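Local coordinates for protein SorB (Sorangium cellulosum, PDB 6B2V) that is the pyran synthase domain of module nine of the sorangicin trans-acyltransferase assembly line, closing a pyran ring in the growing polyketide, at residues C101-A115 and V118-F132. Numbering follows the deposited sequence.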
loop_
_atom_site.group_PDB
_atom_site.type_symbol
_atom_site.label_atom_id
_atom_site.label_comp_id
_atom_site.label_asym_id
_atom_site.label_seq_id
_atom_site.Cartn_x
_atom_site.Cartn_y
_atom_site.Cartn_z
ATOM N N CYS A 101 2.726 -21.069 -5.394
ATOM C CA CYS A 101 2.775 -20.356 -6.659
ATOM C C CYS A 101 3.962 -19.427 -6.735
ATOM O O CYS A 101 4.344 -18.826 -5.774
ATOM C CB CYS A 101 1.505 -19.527 -6.813
ATOM S SG CYS A 101 1.069 -18.944 -8.470
ATOM N N GLU A 102 4.498 -19.275 -7.921
ATOM C CA GLU A 102 5.578 -18.368 -8.120
ATOM C C GLU A 102 5.056 -17.023 -8.580
ATOM O O GLU A 102 4.141 -16.962 -9.294
ATOM C CB GLU A 102 6.524 -18.911 -9.182
ATOM C CG GLU A 102 7.693 -18.013 -9.536
ATOM C CD GLU A 102 8.411 -18.350 -10.857
ATOM O OE1 GLU A 102 7.920 -18.102 -11.938
ATOM O OE2 GLU A 102 9.496 -18.801 -10.808
ATOM N N LEU A 103 5.666 -15.963 -8.103
ATOM C CA LEU A 103 5.362 -14.616 -8.536
ATOM C C LEU A 103 6.644 -14.038 -9.092
ATOM O O LEU A 103 7.656 -14.183 -8.484
ATOM C CB LEU A 103 4.865 -13.777 -7.371
ATOM C CG LEU A 103 4.021 -12.577 -7.658
ATOM C CD1 LEU A 103 2.825 -12.892 -8.486
ATOM C CD2 LEU A 103 3.572 -11.984 -6.352
ATOM N N ARG A 104 6.543 -13.391 -10.231
ATOM C CA ARG A 104 7.684 -12.800 -10.891
ATOM C C ARG A 104 7.487 -11.334 -11.119
ATOM O O ARG A 104 6.418 -10.940 -11.360
ATOM C CB ARG A 104 7.926 -13.497 -12.227
ATOM C CG ARG A 104 9.155 -13.031 -12.955
ATOM C CD ARG A 104 9.303 -13.657 -14.325
ATOM N NE ARG A 104 9.249 -15.109 -14.309
ATOM C CZ ARG A 104 9.047 -15.827 -15.405
ATOM N NH1 ARG A 104 8.848 -15.226 -16.548
ATOM N NH2 ARG A 104 9.009 -17.132 -15.367
ATOM N N VAL A 105 8.540 -10.555 -10.950
ATOM C CA VAL A 105 8.476 -9.151 -11.206
ATOM C C VAL A 105 9.564 -8.818 -12.194
ATOM O O VAL A 105 10.673 -9.139 -11.974
ATOM C CB VAL A 105 8.582 -8.314 -9.911
ATOM C CG1 VAL A 105 9.828 -8.620 -9.153
ATOM C CG2 VAL A 105 8.511 -6.848 -10.206
ATOM N N VAL A 106 9.198 -8.159 -13.267
ATOM C CA VAL A 106 10.113 -7.769 -14.315
ATOM C C VAL A 106 10.289 -6.254 -14.333
ATOM O O VAL A 106 9.352 -5.538 -14.317
ATOM C CB VAL A 106 9.569 -8.230 -15.680
ATOM C CG1 VAL A 106 10.483 -7.825 -16.821
ATOM C CG2 VAL A 106 9.411 -9.708 -15.691
ATOM N N LEU A 107 11.528 -5.808 -14.380
ATOM C CA LEU A 107 11.860 -4.413 -14.408
ATOM C C LEU A 107 12.418 -4.054 -15.758
ATOM O O LEU A 107 13.248 -4.726 -16.213
ATOM C CB LEU A 107 12.933 -4.131 -13.385
ATOM C CG LEU A 107 12.648 -4.546 -11.949
ATOM C CD1 LEU A 107 13.841 -4.209 -11.060
ATOM C CD2 LEU A 107 11.417 -3.815 -11.468
ATOM N N SER A 108 11.937 -2.998 -16.356
ATOM C CA SER A 108 12.390 -2.541 -17.654
ATOM C C SER A 108 12.676 -1.043 -17.644
ATOM O O SER A 108 12.144 -0.332 -16.879
ATOM C CB SER A 108 11.360 -2.860 -18.690
ATOM O OG SER A 108 10.156 -2.230 -18.402
ATOM N N ASP A 109 13.536 -0.587 -18.537
ATOM C CA ASP A 109 13.913 0.803 -18.551
ATOM C C ASP A 109 12.751 1.716 -18.864
ATOM O O ASP A 109 11.967 1.437 -19.678
ATOM C CB ASP A 109 15.045 1.044 -19.566
ATOM C CG ASP A 109 16.376 0.481 -19.123
ATOM O OD1 ASP A 109 16.455 -0.379 -18.225
ATOM O OD2 ASP A 109 17.382 0.870 -19.735
ATOM N N ALA A 110 12.652 2.804 -18.125
ATOM C CA ALA A 110 11.645 3.850 -18.270
ATOM C C ALA A 110 12.249 5.193 -17.885
ATOM O O ALA A 110 13.258 5.260 -17.247
ATOM C CB ALA A 110 10.413 3.598 -17.422
ATOM N N GLU A 111 11.579 6.258 -18.275
ATOM C CA GLU A 111 12.049 7.614 -17.999
ATOM C C GLU A 111 12.120 7.879 -16.522
ATOM O O GLU A 111 13.054 8.440 -16.074
ATOM C CB GLU A 111 11.185 8.644 -18.711
ATOM C CG GLU A 111 11.325 10.109 -18.298
ATOM C CD GLU A 111 10.958 11.067 -19.418
ATOM O OE1 GLU A 111 10.193 10.665 -20.286
ATOM O OE2 GLU A 111 11.426 12.206 -19.437
ATOM N N SER A 112 11.135 7.460 -15.780
ATOM C CA SER A 112 11.180 7.647 -14.351
ATOM C C SER A 112 12.263 6.832 -13.649
ATOM O O SER A 112 12.616 7.126 -12.534
ATOM C CB SER A 112 9.850 7.256 -13.748
ATOM O OG SER A 112 8.907 8.248 -13.987
ATOM N N GLY A 113 12.612 5.718 -14.243
ATOM C CA GLY A 113 13.516 4.792 -13.642
ATOM C C GLY A 113 13.263 3.434 -14.263
ATOM O O GLY A 113 13.957 2.997 -15.122
ATOM N N ARG A 114 12.303 2.715 -13.703
ATOM C CA ARG A 114 11.934 1.430 -14.244
ATOM C C ARG A 114 10.462 1.172 -14.220
ATOM O O ARG A 114 9.802 1.555 -13.325
ATOM C CB ARG A 114 12.504 0.283 -13.441
ATOM C CG ARG A 114 13.989 0.188 -13.345
ATOM C CD ARG A 114 14.583 -0.377 -14.617
ATOM N NE ARG A 114 16.013 -0.532 -14.476
ATOM C CZ ARG A 114 16.907 0.397 -14.791
ATOM N NH1 ARG A 114 16.569 1.533 -15.317
ATOM N NH2 ARG A 114 18.163 0.145 -14.618
ATOM N N ALA A 115 9.976 0.551 -15.260
ATOM C CA ALA A 115 8.628 0.056 -15.226
ATOM C C ALA A 115 8.674 -1.337 -14.580
ATOM O O ALA A 115 9.610 -2.041 -14.723
ATOM C CB ALA A 115 8.039 -0.032 -16.619
ATOM N N VAL A 118 4.228 -7.266 -12.280
ATOM C CA VAL A 118 4.247 -8.446 -11.469
ATOM C C VAL A 118 3.245 -9.449 -12.038
ATOM O O VAL A 118 2.129 -9.136 -12.207
ATOM C CB VAL A 118 3.841 -8.173 -10.025
ATOM C CG1 VAL A 118 4.059 -9.418 -9.218
ATOM C CG2 VAL A 118 4.675 -7.070 -9.447
ATOM N N SER A 119 3.734 -10.630 -12.352
ATOM C CA SER A 119 2.935 -11.667 -12.943
ATOM C C SER A 119 3.218 -13.059 -12.445
ATOM O O SER A 119 4.147 -13.319 -11.806
ATOM C CB SER A 119 3.153 -11.684 -14.439
ATOM O OG SER A 119 4.453 -11.999 -14.721
ATOM N N SER A 120 2.332 -13.920 -12.866
ATOM C CA SER A 120 2.390 -15.322 -12.602
ATOM C C SER A 120 1.810 -16.106 -13.749
ATOM O O SER A 120 1.343 -15.585 -14.689
ATOM C CB SER A 120 1.585 -15.705 -11.364
ATOM O OG SER A 120 0.216 -15.603 -11.559
ATOM N N SER A 121 1.668 -17.397 -13.540
ATOM C CA SER A 121 1.004 -18.218 -14.538
ATOM C C SER A 121 -0.484 -17.922 -14.620
ATOM O O SER A 121 -1.152 -18.418 -15.486
ATOM C CB SER A 121 1.268 -19.695 -14.306
ATOM O OG SER A 121 0.755 -20.097 -13.106
ATOM N N ARG A 122 -0.986 -17.128 -13.694
ATOM C CA ARG A 122 -2.358 -16.736 -13.628
ATOM C C ARG A 122 -2.621 -15.336 -14.162
ATOM O O ARG A 122 -3.666 -14.799 -13.950
ATOM C CB ARG A 122 -2.873 -16.874 -12.193
ATOM C CG ARG A 122 -2.480 -18.164 -11.537
ATOM C CD ARG A 122 -3.043 -18.286 -10.131
ATOM N NE ARG A 122 -2.537 -19.414 -9.369
ATOM C CZ ARG A 122 -2.699 -19.585 -8.072
ATOM N NH1 ARG A 122 -3.391 -18.744 -7.357
ATOM N NH2 ARG A 122 -2.197 -20.640 -7.492
ATOM N N GLY A 123 -1.655 -14.739 -14.822
ATOM C CA GLY A 123 -1.876 -13.438 -15.374
ATOM C C GLY A 123 -1.051 -12.314 -14.805
ATOM O O GLY A 123 -0.097 -12.552 -14.161
ATOM N N VAL A 124 -1.466 -11.106 -15.092
ATOM C CA VAL A 124 -0.766 -9.952 -14.608
ATOM C C VAL A 124 -1.506 -9.454 -13.370
ATOM O O VAL A 124 -2.676 -9.354 -13.348
ATOM C CB VAL A 124 -0.648 -8.895 -15.665
ATOM C CG1 VAL A 124 -0.050 -7.621 -15.108
ATOM C CG2 VAL A 124 0.180 -9.432 -16.811
ATOM N N HIS A 125 -0.751 -9.223 -12.310
ATOM C CA HIS A 125 -1.336 -8.791 -11.044
ATOM C C HIS A 125 -1.159 -7.327 -10.686
ATOM O O HIS A 125 -2.021 -6.722 -10.134
ATOM C CB HIS A 125 -0.784 -9.672 -9.906
ATOM C CG HIS A 125 -0.974 -11.135 -10.138
ATOM N ND1 HIS A 125 -2.204 -11.732 -10.094
ATOM C CD2 HIS A 125 -0.106 -12.105 -10.481
ATOM C CE1 HIS A 125 -2.078 -13.005 -10.378
ATOM N NE2 HIS A 125 -0.813 -13.257 -10.624
ATOM N N ALA A 126 -0.015 -6.781 -11.065
ATOM C CA ALA A 126 0.292 -5.425 -10.790
ATOM C C ALA A 126 1.326 -4.871 -11.751
ATOM O O ALA A 126 2.110 -5.578 -12.240
ATOM C CB ALA A 126 0.819 -5.315 -9.364
ATOM N N ARG A 127 1.290 -3.576 -11.939
ATOM C CA ARG A 127 2.268 -2.861 -12.703
ATOM C C ARG A 127 2.377 -1.432 -12.221
ATOM O O ARG A 127 1.567 -0.935 -11.533
ATOM C CB ARG A 127 1.955 -2.877 -14.183
ATOM C CG ARG A 127 0.879 -1.920 -14.572
ATOM C CD ARG A 127 0.655 -1.884 -16.045
ATOM N NE ARG A 127 0.022 -0.654 -16.427
ATOM C CZ ARG A 127 -0.833 -0.571 -17.419
ATOM N NH1 ARG A 127 -1.120 -1.675 -18.067
ATOM N NH2 ARG A 127 -1.388 0.574 -17.723
ATOM N N GLY A 128 3.449 -0.805 -12.600
ATOM C CA GLY A 128 3.674 0.552 -12.242
ATOM C C GLY A 128 5.048 1.043 -12.626
ATOM O O GLY A 128 5.734 0.383 -13.322
ATOM N N LEU A 129 5.406 2.193 -12.075
ATOM C CA LEU A 129 6.682 2.809 -12.362
ATOM C C LEU A 129 7.489 3.043 -11.097
ATOM O O LEU A 129 7.008 3.616 -10.214
ATOM C CB LEU A 129 6.478 4.171 -12.992
ATOM C CG LEU A 129 5.768 4.293 -14.325
ATOM C CD1 LEU A 129 5.496 5.748 -14.641
ATOM C CD2 LEU A 129 6.588 3.678 -15.431
ATOM N N LEU A 130 8.715 2.587 -11.078
ATOM C CA LEU A 130 9.607 2.849 -9.982
ATOM C C LEU A 130 10.403 4.099 -10.323
ATOM O O LEU A 130 11.041 4.135 -11.326
ATOM C CB LEU A 130 10.524 1.660 -9.765
ATOM C CG LEU A 130 9.906 0.413 -9.172
ATOM C CD1 LEU A 130 10.532 -0.818 -9.734
ATOM C CD2 LEU A 130 10.051 0.343 -7.672
ATOM N N VAL A 131 10.332 5.100 -9.458
ATOM C CA VAL A 131 10.979 6.367 -9.657
ATOM C C VAL A 131 12.286 6.407 -8.882
ATOM O O VAL A 131 12.307 6.219 -7.707
ATOM C CB VAL A 131 10.097 7.481 -9.111
ATOM C CG1 VAL A 131 10.730 8.833 -9.332
ATOM C CG2 VAL A 131 8.701 7.407 -9.716
ATOM N N PHE A 132 13.337 6.657 -9.627
ATOM C CA PHE A 132 14.660 6.693 -9.108
ATOM C C PHE A 132 14.907 7.977 -8.373
ATOM O O PHE A 132 14.276 8.944 -8.554
ATOM C CB PHE A 132 15.654 6.620 -10.265
ATOM C CG PHE A 132 15.881 5.241 -10.830
ATOM C CD1 PHE A 132 15.184 4.164 -10.404
ATOM C CD2 PHE A 132 16.797 5.053 -11.829
ATOM C CE1 PHE A 132 15.401 2.930 -10.934
ATOM C CE2 PHE A 132 17.045 3.827 -12.358
ATOM C CZ PHE A 132 16.347 2.756 -11.910
#
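The ring of F132 lies flat over G113, whose CA sits 3.5 Å from the ring centroid and almost on its normal, a CH-pi contact. R114 bends at chi2 (-77°), which brings its guanidinium obliquely against the same ring: R114 NH1 is 3.6 Å from F132 CZ, with the two planes 58° apart. R114 NH1 also donates to G113 O from above the carbonyl plane, while D109 OD1 lies over the other guanidinium face as a charge partner only. Beside it the backbones pair through F132 N to S112 O, R114 N to L130 O and L130 N to R114 O (2.7 Å). At the other end R104 and S119 exchange two backbone hydrogen bonds, and the buried side turns apolar. There L103 CG meets V118 CG1 at 3.5 Å, and M70 of helix 64-77 touches the same leucine. Next to this apolar patch S120 OG and H125 NE2 share a hydrogen bond (2.7 Å), and S120 OG accepts from R122 N, an ST turn. The solvent side is looser: R104 leads its guanidinium away from S119 toward E102, a long ion pair at best. Two successive hairpins, the second with a classic bulge opposite V118, form an antiparallel meander consistent with the predicted N-terminal hotdog fold of this dehydratase-like domain.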